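Local atomic coordinates of L-ribulose 3-epimerase (Methylomonas sp. DH-1, PDB entry 7CJ7), a protein that catalyses the manganese-dependent epimerization of ketoses at C3, most actively L-ribulose to L-xylulose, and also interconverts D-allulose and D-fructose. Residues A[7-12]-A[281-286]; A[150-155]-A[183-188]; A[212-217]-A[225-230]; A[217-222]-A[272-277]. All coordinates share one frame; numbering follows the deposited sequence.

Interaction 1 (A[7-12]-A[281-286]); sequences LEYGGH and FIKQRY. With SOL (L-sorbose), chain C.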
# COMPACT_ATOMS: atom_id res chain seq x y z
N LEU A 7 -18.63 21.83 -7.83
CA LEU A 7 -18.79 20.83 -6.76
C LEU A 7 -19.88 19.85 -7.20
O LEU A 7 -21.02 20.25 -7.36
CB LEU A 7 -19.18 21.54 -5.45
CG LEU A 7 -19.31 20.61 -4.25
CD1 LEU A 7 -18.05 19.80 -4.06
CD2 LEU A 7 -19.63 21.41 -3.00
N GLU A 8 -19.51 18.59 -7.40
CA GLU A 8 -20.48 17.54 -7.82
C GLU A 8 -19.95 16.21 -7.28
O GLU A 8 -18.73 16.09 -7.10
CB GLU A 8 -20.67 17.51 -9.33
CG GLU A 8 -19.38 17.58 -10.13
CD GLU A 8 -19.61 17.51 -11.64
OE1 GLU A 8 -18.65 17.69 -12.40
OE2 GLU A 8 -20.75 17.26 -12.05
N TYR A 9 -20.87 15.28 -7.01
CA TYR A 9 -20.57 13.99 -6.36
C TYR A 9 -20.78 12.86 -7.36
O TYR A 9 -21.81 12.81 -8.07
CB TYR A 9 -21.43 13.83 -5.11
CG TYR A 9 -21.31 14.99 -4.17
CD1 TYR A 9 -20.37 15.00 -3.15
CD2 TYR A 9 -22.09 16.11 -4.34
CE1 TYR A 9 -20.25 16.07 -2.29
CE2 TYR A 9 -21.99 17.20 -3.49
CZ TYR A 9 -21.07 17.18 -2.46
OH TYR A 9 -20.97 18.26 -1.63
N GLY A 10 -19.83 11.94 -7.38
CA GLY A 10 -19.80 10.85 -8.37
C GLY A 10 -19.45 9.53 -7.74
O GLY A 10 -18.92 9.50 -6.60
N GLY A 11 -19.80 8.45 -8.45
CA GLY A 11 -19.44 7.08 -8.09
C GLY A 11 -18.57 6.47 -9.16
O GLY A 11 -18.85 6.68 -10.36
N HIS A 12 -17.50 5.79 -8.76
CA HIS A 12 -16.63 5.03 -9.68
C HIS A 12 -17.40 3.82 -10.22
O HIS A 12 -18.15 3.21 -9.43
CB HIS A 12 -15.34 4.64 -8.95
CG HIS A 12 -14.29 4.10 -9.86
ND1 HIS A 12 -14.21 2.76 -10.14
CD2 HIS A 12 -13.29 4.70 -10.52
CE1 HIS A 12 -13.19 2.56 -10.96
NE2 HIS A 12 -12.61 3.73 -11.20
N PHE A 281 -22.50 9.71 3.76
CA PHE A 281 -21.27 9.93 4.56
C PHE A 281 -20.57 11.22 4.09
O PHE A 281 -20.19 12.06 4.90
CB PHE A 281 -20.35 8.71 4.45
CG PHE A 281 -19.10 8.79 5.30
CD1 PHE A 281 -17.99 9.48 4.85
CD2 PHE A 281 -19.05 8.19 6.55
CE1 PHE A 281 -16.85 9.57 5.63
CE2 PHE A 281 -17.91 8.27 7.32
CZ PHE A 281 -16.81 8.96 6.86
N ILE A 282 -20.39 11.35 2.78
CA ILE A 282 -19.68 12.52 2.18
C ILE A 282 -20.50 13.79 2.38
O ILE A 282 -19.95 14.79 2.85
CB ILE A 282 -19.37 12.24 0.70
CG1 ILE A 282 -18.38 11.08 0.55
CG2 ILE A 282 -18.89 13.50 -0.00
CD1 ILE A 282 -18.32 10.51 -0.84
N LYS A 283 -21.79 13.76 2.08
CA LYS A 283 -22.62 15.00 2.10
C LYS A 283 -22.78 15.48 3.54
O LYS A 283 -22.96 16.70 3.75
CB LYS A 283 -23.94 14.76 1.38
CG LYS A 283 -23.81 14.72 -0.13
CD LYS A 283 -25.12 14.82 -0.86
CE LYS A 283 -24.91 14.95 -2.34
NZ LYS A 283 -26.19 15.07 -3.07
N GLN A 284 -22.71 14.58 4.52
CA GLN A 284 -22.82 14.98 5.94
C GLN A 284 -21.56 15.77 6.35
O GLN A 284 -21.64 16.55 7.33
CB GLN A 284 -23.01 13.75 6.82
CG GLN A 284 -23.19 14.08 8.28
CD GLN A 284 -23.29 12.84 9.14
OE1 GLN A 284 -22.75 12.78 10.24
NE2 GLN A 284 -23.98 11.84 8.62
N ARG A 285 -20.45 15.60 5.62
CA ARG A 285 -19.13 16.16 6.02
C ARG A 285 -18.67 17.26 5.07
O ARG A 285 -17.71 17.98 5.43
CB ARG A 285 -18.09 15.05 6.08
CG ARG A 285 -18.31 14.11 7.25
CD ARG A 285 -17.63 12.77 7.10
NE ARG A 285 -17.86 11.98 8.29
CZ ARG A 285 -18.98 11.31 8.55
NH1 ARG A 285 -19.09 10.65 9.69
NH2 ARG A 285 -19.99 11.30 7.69
N TYR A 286 -19.29 17.40 3.90
CA TYR A 286 -18.86 18.42 2.90
C TYR A 286 -20.05 18.94 2.09
O TYR A 286 -20.86 18.14 1.62
CB TYR A 286 -17.76 17.86 1.99
CG TYR A 286 -17.00 18.96 1.31
CD1 TYR A 286 -16.16 19.78 2.05
CD2 TYR A 286 -17.20 19.27 -0.03
CE1 TYR A 286 -15.50 20.85 1.46
CE2 TYR A 286 -16.53 20.32 -0.63
CZ TYR A 286 -15.68 21.11 0.12
OH TYR A 286 -15.03 22.16 -0.45
C1 SOL C . -6.11 3.45 -8.20
O1 SOL C . -5.65 2.97 -6.96
C2 SOL C . -7.09 4.57 -8.03
O2 SOL C . -7.12 5.21 -6.99
C3 SOL C . -8.07 4.84 -9.15
O3 SOL C . -8.60 6.14 -9.05
C4 SOL C . -7.43 4.63 -10.52
O4 SOL C . -6.34 5.55 -10.68
C5 SOL C . -8.39 4.83 -11.69
O5 SOL C . -7.67 4.80 -12.92
C6 SOL C . -9.50 3.79 -11.75
O6 SOL C . -10.39 4.07 -12.84

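Interaction 2 (A[150-155]-A[183-188]); sequences DLEVVN and HLDTYH. With MN (manganese (II) ion), chain D; SOL (L-sorbose), chain C.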
# COMPACT_ATOMS: atom_id res chain seq x y z
N ASP A 150 -6.41 15.75 -14.61
CA ASP A 150 -6.14 15.73 -13.16
C ASP A 150 -5.25 14.51 -12.89
O ASP A 150 -5.70 13.37 -13.13
CB ASP A 150 -7.45 15.72 -12.37
CG ASP A 150 -8.49 16.67 -12.94
OD1 ASP A 150 -8.44 17.88 -12.59
OD2 ASP A 150 -9.33 16.20 -13.74
N LEU A 151 -4.03 14.75 -12.43
CA LEU A 151 -3.00 13.71 -12.24
C LEU A 151 -3.14 13.16 -10.82
O LEU A 151 -2.91 13.91 -9.84
CB LEU A 151 -1.63 14.34 -12.48
CG LEU A 151 -1.29 14.65 -13.94
CD1 LEU A 151 -2.18 15.71 -14.55
CD2 LEU A 151 0.16 15.08 -14.04
N GLU A 152 -3.57 11.91 -10.71
CA GLU A 152 -3.87 11.28 -9.41
C GLU A 152 -2.56 10.82 -8.75
O GLU A 152 -1.88 9.94 -9.29
CB GLU A 152 -4.82 10.10 -9.57
CG GLU A 152 -5.37 9.64 -8.24
CD GLU A 152 -6.34 8.48 -8.37
OE1 GLU A 152 -6.48 7.93 -9.50
OE2 GLU A 152 -6.95 8.15 -7.35
N VAL A 153 -2.26 11.39 -7.59
CA VAL A 153 -1.16 10.94 -6.70
C VAL A 153 -1.58 9.60 -6.11
O VAL A 153 -2.65 9.51 -5.50
CB VAL A 153 -0.91 11.99 -5.61
CG1 VAL A 153 0.15 11.51 -4.63
CG2 VAL A 153 -0.55 13.33 -6.24
N VAL A 154 -0.77 8.56 -6.30
CA VAL A 154 -1.13 7.23 -5.75
C VAL A 154 0.06 6.70 -4.96
O VAL A 154 1.15 7.29 -5.03
CB VAL A 154 -1.58 6.25 -6.84
CG1 VAL A 154 -2.88 6.70 -7.50
CG2 VAL A 154 -0.48 6.03 -7.87
N ASN A 155 -0.17 5.63 -4.22
CA ASN A 155 0.84 5.13 -3.25
C ASN A 155 2.00 4.47 -4.02
O ASN A 155 1.90 4.23 -5.25
CB ASN A 155 0.17 4.22 -2.22
CG ASN A 155 -0.26 2.89 -2.78
OD1 ASN A 155 0.58 2.12 -3.23
ND2 ASN A 155 -1.56 2.61 -2.78
N HIS A 183 -4.84 15.60 -8.48
CA HIS A 183 -5.97 14.73 -8.09
C HIS A 183 -5.53 13.99 -6.82
O HIS A 183 -4.48 13.33 -6.87
CB HIS A 183 -6.33 13.85 -9.29
CG HIS A 183 -7.30 12.75 -9.03
ND1 HIS A 183 -7.62 11.84 -10.02
CD2 HIS A 183 -7.99 12.38 -7.93
CE1 HIS A 183 -8.47 10.96 -9.54
NE2 HIS A 183 -8.73 11.27 -8.26
N LEU A 184 -6.24 14.18 -5.71
CA LEU A 184 -5.91 13.53 -4.42
C LEU A 184 -6.95 12.46 -4.13
O LEU A 184 -8.13 12.65 -4.51
CB LEU A 184 -5.84 14.56 -3.29
CG LEU A 184 -4.64 15.50 -3.33
CD1 LEU A 184 -4.73 16.50 -2.20
CD2 LEU A 184 -3.33 14.73 -3.23
N ASP A 185 -6.51 11.38 -3.50
CA ASP A 185 -7.34 10.19 -3.18
C ASP A 185 -7.06 9.81 -1.73
O ASP A 185 -5.89 9.51 -1.41
CB ASP A 185 -7.02 9.07 -4.17
CG ASP A 185 -7.80 7.79 -3.94
OD1 ASP A 185 -8.05 7.46 -2.78
OD2 ASP A 185 -8.14 7.14 -4.93
N THR A 186 -8.07 9.84 -0.86
CA THR A 186 -7.87 9.68 0.60
C THR A 186 -7.24 8.31 0.90
O THR A 186 -6.51 8.22 1.89
CB THR A 186 -9.18 9.89 1.38
OG1 THR A 186 -10.17 8.98 0.90
CG2 THR A 186 -9.67 11.32 1.26
N TYR A 187 -7.52 7.28 0.11
CA TYR A 187 -6.93 5.93 0.30
C TYR A 187 -5.41 6.02 0.18
O TYR A 187 -4.68 5.48 1.02
CB TYR A 187 -7.51 4.93 -0.69
CG TYR A 187 -6.70 3.67 -0.82
CD1 TYR A 187 -6.73 2.68 0.15
CD2 TYR A 187 -5.89 3.45 -1.92
CE1 TYR A 187 -5.97 1.53 0.04
CE2 TYR A 187 -5.13 2.30 -2.05
CZ TYR A 187 -5.20 1.32 -1.08
OH TYR A 187 -4.45 0.18 -1.19
N HIS A 188 -4.93 6.68 -0.88
CA HIS A 188 -3.48 6.84 -1.15
C HIS A 188 -2.85 7.78 -0.12
O HIS A 188 -1.72 7.50 0.32
CB HIS A 188 -3.27 7.28 -2.60
CG HIS A 188 -3.74 6.26 -3.58
ND1 HIS A 188 -3.15 5.01 -3.69
CD2 HIS A 188 -4.74 6.29 -4.48
CE1 HIS A 188 -3.77 4.33 -4.63
NE2 HIS A 188 -4.74 5.09 -5.14
MN MN D . -8.49 6.84 -6.89
C1 SOL C . -6.11 3.45 -8.20
O1 SOL C . -5.65 2.97 -6.96
C2 SOL C . -7.09 4.57 -8.03
O2 SOL C . -7.12 5.21 -6.99
C3 SOL C . -8.07 4.84 -9.15
O3 SOL C . -8.60 6.14 -9.05
C4 SOL C . -7.43 4.63 -10.52
O4 SOL C . -6.34 5.55 -10.68
C5 SOL C . -8.39 4.83 -11.69
O5 SOL C . -7.67 4.80 -12.92
C6 SOL C . -9.50 3.79 -11.75
O6 SOL C . -10.39 4.07 -12.84
O HOH W 1 -3.58 11.06 -3.42

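Interaction 3 (A[212-217]-A[225-230]); sequences IGESHR and VDFASF. With SOL (L-sorbose), chain C.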
# COMPACT_ATOMS: atom_id res chain seq x y z
N ILE A 212 -12.67 9.81 -2.73
CA ILE A 212 -12.98 9.43 -1.34
C ILE A 212 -12.94 7.90 -1.29
O ILE A 212 -13.83 7.26 -1.89
CB ILE A 212 -14.33 9.99 -0.88
CG1 ILE A 212 -14.39 11.51 -1.03
CG2 ILE A 212 -14.65 9.54 0.53
CD1 ILE A 212 -13.29 12.25 -0.31
N GLY A 213 -11.90 7.36 -0.66
CA GLY A 213 -11.73 5.92 -0.41
C GLY A 213 -11.35 5.66 1.03
O GLY A 213 -10.50 6.40 1.58
N GLU A 214 -11.96 4.66 1.65
CA GLU A 214 -11.58 4.23 3.02
C GLU A 214 -10.19 3.58 2.95
O GLU A 214 -9.71 3.26 1.84
CB GLU A 214 -12.66 3.32 3.60
CG GLU A 214 -12.51 3.01 5.08
CD GLU A 214 -12.24 4.19 6.00
OE1 GLU A 214 -13.20 4.69 6.64
OE2 GLU A 214 -11.06 4.59 6.12
N SER A 215 -9.54 3.42 4.10
CA SER A 215 -8.16 2.88 4.20
C SER A 215 -8.06 1.51 3.53
O SER A 215 -6.99 1.22 2.95
CB SER A 215 -7.72 2.83 5.64
OG SER A 215 -8.67 2.14 6.45
N HIS A 216 -9.10 0.68 3.62
CA HIS A 216 -9.12 -0.68 3.03
C HIS A 216 -9.96 -0.72 1.74
O HIS A 216 -10.14 -1.83 1.19
CB HIS A 216 -9.63 -1.69 4.06
CG HIS A 216 -10.87 -1.25 4.77
ND1 HIS A 216 -11.92 -0.66 4.11
CD2 HIS A 216 -11.23 -1.33 6.07
CE1 HIS A 216 -12.88 -0.40 4.97
NE2 HIS A 216 -12.48 -0.81 6.18
N ARG A 217 -10.47 0.44 1.30
CA ARG A 217 -11.24 0.65 0.04
C ARG A 217 -12.65 0.06 0.15
O ARG A 217 -13.29 -0.14 -0.91
CB ARG A 217 -10.51 0.08 -1.18
CG ARG A 217 -9.01 0.34 -1.21
CD ARG A 217 -8.40 0.34 -2.62
NE ARG A 217 -8.53 1.63 -3.29
CZ ARG A 217 -7.81 2.02 -4.34
NH1 ARG A 217 -6.91 1.22 -4.88
NH2 ARG A 217 -8.00 3.22 -4.84
N VAL A 225 -9.09 6.10 7.82
CA VAL A 225 -8.85 7.42 7.18
C VAL A 225 -9.41 8.52 8.09
O VAL A 225 -10.58 8.42 8.53
CB VAL A 225 -9.42 7.53 5.76
CG1 VAL A 225 -9.52 8.98 5.31
CG2 VAL A 225 -8.59 6.72 4.78
N ASP A 226 -8.62 9.57 8.31
CA ASP A 226 -9.06 10.76 9.07
C ASP A 226 -9.87 11.66 8.13
O ASP A 226 -9.32 12.66 7.63
CB ASP A 226 -7.87 11.51 9.67
CG ASP A 226 -8.27 12.55 10.70
OD1 ASP A 226 -9.45 12.96 10.70
OD2 ASP A 226 -7.39 12.96 11.49
N PHE A 227 -11.13 11.33 7.90
CA PHE A 227 -12.00 12.13 7.01
C PHE A 227 -12.27 13.51 7.63
O PHE A 227 -12.41 14.47 6.85
CB PHE A 227 -13.29 11.38 6.69
CG PHE A 227 -13.09 10.27 5.70
CD1 PHE A 227 -12.70 10.54 4.41
CD2 PHE A 227 -13.28 8.95 6.08
CE1 PHE A 227 -12.51 9.51 3.50
CE2 PHE A 227 -13.10 7.92 5.17
CZ PHE A 227 -12.70 8.21 3.88
N ALA A 228 -12.29 13.62 8.95
CA ALA A 228 -12.56 14.91 9.64
C ALA A 228 -11.49 15.92 9.20
O ALA A 228 -11.86 17.07 8.85
CB ALA A 228 -12.59 14.73 11.14
N SER A 229 -10.23 15.51 9.22
CA SER A 229 -9.06 16.34 8.84
C SER A 229 -9.13 16.67 7.35
O SER A 229 -8.92 17.83 6.97
CB SER A 229 -7.77 15.65 9.20
OG SER A 229 -6.68 16.47 8.87
N PHE A 230 -9.43 15.68 6.52
CA PHE A 230 -9.45 15.85 5.06
C PHE A 230 -10.55 16.84 4.66
O PHE A 230 -10.26 17.76 3.88
CB PHE A 230 -9.66 14.51 4.35
CG PHE A 230 -9.62 14.66 2.86
CD1 PHE A 230 -8.45 15.04 2.22
CD2 PHE A 230 -10.76 14.48 2.10
CE1 PHE A 230 -8.40 15.18 0.85
CE2 PHE A 230 -10.72 14.63 0.72
CZ PHE A 230 -9.54 14.99 0.10
C1 SOL C . -6.11 3.45 -8.20
O1 SOL C . -5.65 2.97 -6.96
C2 SOL C . -7.09 4.57 -8.03
O2 SOL C . -7.12 5.21 -6.99
C3 SOL C . -8.07 4.84 -9.15
O3 SOL C . -8.60 6.14 -9.05
C4 SOL C . -7.43 4.63 -10.52
O4 SOL C . -6.34 5.55 -10.68
C5 SOL C . -8.39 4.83 -11.69
O5 SOL C . -7.67 4.80 -12.92
C6 SOL C . -9.50 3.79 -11.75
O6 SOL C . -10.39 4.07 -12.84
O HOH W 2 -12.56 6.52 8.62

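Interaction 4 (A[217-222]-A[272-277]); sequences RGYLGT and DDLAGK. With SOL (L-sorbose), chain C.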
# COMPACT_ATOMS: atom_id res chain seq x y z
N ARG A 217 -10.47 0.44 1.30
CA ARG A 217 -11.24 0.65 0.04
C ARG A 217 -12.65 0.06 0.15
O ARG A 217 -13.29 -0.14 -0.91
CB ARG A 217 -10.51 0.08 -1.18
CG ARG A 217 -9.01 0.34 -1.21
CD ARG A 217 -8.40 0.34 -2.62
NE ARG A 217 -8.53 1.63 -3.29
CZ ARG A 217 -7.81 2.02 -4.34
NH1 ARG A 217 -6.91 1.22 -4.88
NH2 ARG A 217 -8.00 3.22 -4.84
N GLY A 218 -13.14 -0.16 1.37
CA GLY A 218 -14.51 -0.66 1.63
C GLY A 218 -15.47 0.45 2.07
O GLY A 218 -15.32 1.59 1.59
N TYR A 219 -16.43 0.12 2.93
CA TYR A 219 -17.43 1.08 3.47
C TYR A 219 -16.71 2.28 4.10
O TYR A 219 -15.78 2.11 4.91
CB TYR A 219 -18.33 0.39 4.50
CG TYR A 219 -19.52 -0.33 3.90
CD1 TYR A 219 -19.43 -1.66 3.54
CD2 TYR A 219 -20.74 0.31 3.76
CE1 TYR A 219 -20.52 -2.33 3.00
CE2 TYR A 219 -21.84 -0.35 3.24
CZ TYR A 219 -21.72 -1.68 2.85
OH TYR A 219 -22.81 -2.32 2.31
N LEU A 220 -17.16 3.49 3.79
CA LEU A 220 -16.60 4.71 4.44
C LEU A 220 -16.96 4.65 5.93
O LEU A 220 -18.12 4.34 6.28
CB LEU A 220 -17.15 5.97 3.77
CG LEU A 220 -16.89 6.12 2.27
CD1 LEU A 220 -17.33 7.49 1.76
CD2 LEU A 220 -15.43 5.87 1.92
N GLY A 221 -15.98 4.96 6.79
CA GLY A 221 -16.17 5.09 8.24
C GLY A 221 -15.82 3.81 8.99
O GLY A 221 -15.95 3.81 10.21
N THR A 222 -15.42 2.74 8.28
CA THR A 222 -15.12 1.41 8.87
C THR A 222 -13.62 1.13 8.81
O THR A 222 -13.21 -0.03 9.00
CB THR A 222 -15.88 0.28 8.16
OG1 THR A 222 -15.34 0.12 6.85
CG2 THR A 222 -17.37 0.53 8.11
N ASP A 272 -25.69 -1.03 -4.01
CA ASP A 272 -26.66 0.06 -3.70
C ASP A 272 -26.48 0.52 -2.25
O ASP A 272 -26.50 1.72 -2.01
CB ASP A 272 -28.09 -0.37 -3.99
CG ASP A 272 -28.33 -0.63 -5.46
OD1 ASP A 272 -27.58 -0.05 -6.29
OD2 ASP A 272 -29.26 -1.40 -5.77
N ASP A 273 -26.31 -0.41 -1.32
CA ASP A 273 -26.15 -0.07 0.12
C ASP A 273 -24.83 0.70 0.28
O ASP A 273 -24.81 1.76 0.93
CB ASP A 273 -26.16 -1.33 0.99
CG ASP A 273 -26.07 -1.00 2.46
OD1 ASP A 273 -27.05 -0.45 2.98
OD2 ASP A 273 -25.02 -1.26 3.06
N LEU A 274 -23.77 0.16 -0.29
CA LEU A 274 -22.42 0.76 -0.20
C LEU A 274 -22.46 2.19 -0.76
O LEU A 274 -22.02 3.10 -0.06
CB LEU A 274 -21.42 -0.10 -0.98
CG LEU A 274 -20.01 0.49 -1.03
CD1 LEU A 274 -19.28 0.27 0.28
CD2 LEU A 274 -19.23 -0.12 -2.19
N ALA A 275 -22.99 2.37 -1.98
CA ALA A 275 -22.98 3.66 -2.71
C ALA A 275 -23.90 4.67 -2.01
O ALA A 275 -23.53 5.85 -1.93
CB ALA A 275 -23.39 3.45 -4.14
N GLY A 276 -25.07 4.24 -1.54
CA GLY A 276 -26.01 5.13 -0.84
C GLY A 276 -25.41 5.63 0.46
O GLY A 276 -25.50 6.85 0.73
N LYS A 277 -24.81 4.73 1.24
CA LYS A 277 -24.21 5.07 2.55
C LYS A 277 -23.01 5.99 2.31
O LYS A 277 -22.81 6.89 3.13
CB LYS A 277 -23.83 3.82 3.33
CG LYS A 277 -25.02 3.13 4.00
CD LYS A 277 -24.63 1.95 4.84
CE LYS A 277 -25.79 1.35 5.59
NZ LYS A 277 -25.62 -0.11 5.72
C1 SOL C . -6.11 3.45 -8.20
O1 SOL C . -5.65 2.97 -6.96
C2 SOL C . -7.09 4.57 -8.03
O2 SOL C . -7.12 5.21 -6.99
C3 SOL C . -8.07 4.84 -9.15
O3 SOL C . -8.60 6.14 -9.05
C4 SOL C . -7.43 4.63 -10.52
O4 SOL C . -6.34 5.55 -10.68
C5 SOL C . -8.39 4.83 -11.69
O5 SOL C . -7.67 4.80 -12.92
C6 SOL C . -9.50 3.79 -11.75
O6 SOL C . -10.39 4.07 -12.84
O HOH W 3 -19.81 3.62 2.30

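Interaction 1 (A[7-12]-A[281-286])
Tyr-9 meets Ile-282 and Lys-283 in an apolar contact that lays the last turn of the C-terminal helix, 271-285, against the first barrel strand, 8-12. The Tyr-9 ring carries most of it. Lys-283 stretches its extended chain past the ring and sets CE over one face, 4.0 Å from the ring centroid and nearer the rim than the middle, a CH-pi contact made by the methylene next to the ammonium group. From the helix, CG2 of Ile-282 comes within 3.7 Å of CE1 of Tyr-9. With CG1 beside the backbone N (chi1 -66°), the CG2 branch is the one turned to the ring. The Tyr-9 hydroxyl ends 3.3 Å from the carbonyl O of Tyr-286. Leu-7 presents CD1 to the edge of the Tyr-286 ring, in the ring plane and 3.8 Å from CE2. The hydroxyl of that tyrosine bonds to the carbonyl of Tyr-239, and its ring also touches Ile-243 of strand 242-245. At the other end of the strand, NE2 of His-12 shares a nearly straight 2.8 Å hydrogen bond with O6 of the bound L-sorbose. One strand thus packs against a covering helix and also reaches the sugar pocket, the layered build of a TIM barrel, here with the last helix packed against the first strand.

Interaction 2 (A[150-155]-A[183-188])
His-183, His-188 and Glu-152 carry most of this contact, which joins parallel strands 148-152 and 180-185 and the residues after each. Glu-152 runs its extended chain over the His-183 imidazole, CG 3.5 Å from the ring centroid and almost straight above it, the carboxylate stacked at 5° to the ring. Backbone bonds join the strands, His-183 N to Leu-151 O and Val-153 N to His-183 O. Of the Glu-152 carboxylate, OE2 binds manganese at 2.1 Å, while OE1 accepts from O4 of L-sorbose at 2.7 Å. Asp-185 adds OD2 to the metal, and its OD1 caps the following helix through Tyr-187 N. The His-188 ring lies between Val-154 CB on one face and Tyr-187 CD2 on the other, and its NE2 donates to sugar O1 (2.9 Å) and O2 (3.0 Å). A leucine in its place would probably leave both sugar oxygens without this donor. Asn-155 ND2 reaches His-188 ND1 in a weak bond and also bonds Tyr-157 OH of the second subunit, while OD1 accepts from Tyr-157 N of its own chain. With His-211 and Glu-246, Glu-152 and Asp-185 form the metal site at the C-terminal ends of the TIM-barrel strands, where Glu-152 is probably a proton-transfer residue.

Interaction 3 (A[212-217]-A[225-230])
Glu-214 opens a type I turn to Arg-217, and its carboxylate meets the backbone of Val-225, which comes just before helix 227-236; the CA atoms approach most closely at Ser-215 and Val-225, 5.5 Å apart. Glu-214 OE2 is gripped by two backbone N-H groups: Val-225 N at 3.0 Å on the syn lone pair and Ser-215 N at 2.8 Å on the anti lone pair, both at 161°. A bend at chi2 (47°) curls the carboxylate back to reach them. Its other oxygen, OE1, accepts from a water that also donates to Val-225 O, and from the N-H of Gly-221; it also lies at the edge of the Phe-227 ring. An alanine here would probably leave the Val-225 and Ser-215 N-H groups without their shared acceptor and let the turn shift against the helix start. Val-225 fits CG2 against Ser-215 N, while its CG1 sits over the centre of the Phe-227 ring. Before the turn, Ile-212 reaches both phenylalanines with separate methyls, CG2 to Phe-227 CE1 and CD1 to Phe-230 CE2, each at 3.7 Å. At the far end of the turn the Arg-217 guanidinium points into the sugar pocket: NH1 and NH2 both donate to O1 of L-sorbose, and NH2 also to O2. Asp-226 caps the helix through Ser-229 N. The whole sits between the end of strand 207-212 and helix 227-236, with Thr-186 of helix 186-192 against both phenylalanines and Phe-281 of helix 271-285 edge-to-face with Phe-227.

Interaction 4 (A[217-222]-A[272-277])
Tyr-219 belongs to the long loop that follows strand 207-212 on the catalytic side of the barrel, and with its ring the loop leans on the C-terminal helix 271-285. Leu-274 sets CD1 squarely over one face of that ring, 3.6 Å from the centroid and 8° off the normal, a CH-pi contact. Its CG stands opposite the backbone N (chi1 176°), and the turn at chi2 then brings CD1 over the tyrosine. At the ring's far end, the Tyr-219 hydroxyl donates to Asp-273 OD2 in a short 2.6 Å bond that uses the anti lone pair, with ring and carboxylate planes 55° apart. The syn lone pair of the same oxygen takes Lys-277 NZ at 3.0 Å, a salt bridge one helical turn along. Two donors thus hold one carboxylate oxygen, and the neighbouring ammonium would probably favour the charged form of Asp-273. Beside the ring a water links Leu-220 N to Leu-274 O. Tyr-219 then opens a type II turn to Thr-222, whose OG1 donates to the Tyr-219 carbonyl O. Trp-268 packs against both Tyr-219 and Leu-274, Phe-245 of strand 242-245 backs Leu-274, and the Leu-220 side chain touches Ala-278, Phe-281 and Ile-282 of helix 271-285.

From the N terminus, strand 8-12 waits for nearly the whole chain before interaction 1 joins it to the C-terminal helix, so the other three contacts fall within its span. Interaction 2 closes first, bringing 183-188 beside 150-155 across one beta-alpha-beta unit. After it, interactions 3 and 4 cross: they share Arg-217, and 225-230 returns to 212-217 before 272-277 reaches 217-222. Thr-186 and Gly-213 join interactions 2 and 3, Glu-214 and Gly-221 join 3 and 4, and Leu-220 packs on Phe-281 and Ile-282 of interaction 1. Together they tie barrel strands to the loop after strand 207-212 and to helices 227-236 and 271-285, and each includes a residue that touches the bound sugar.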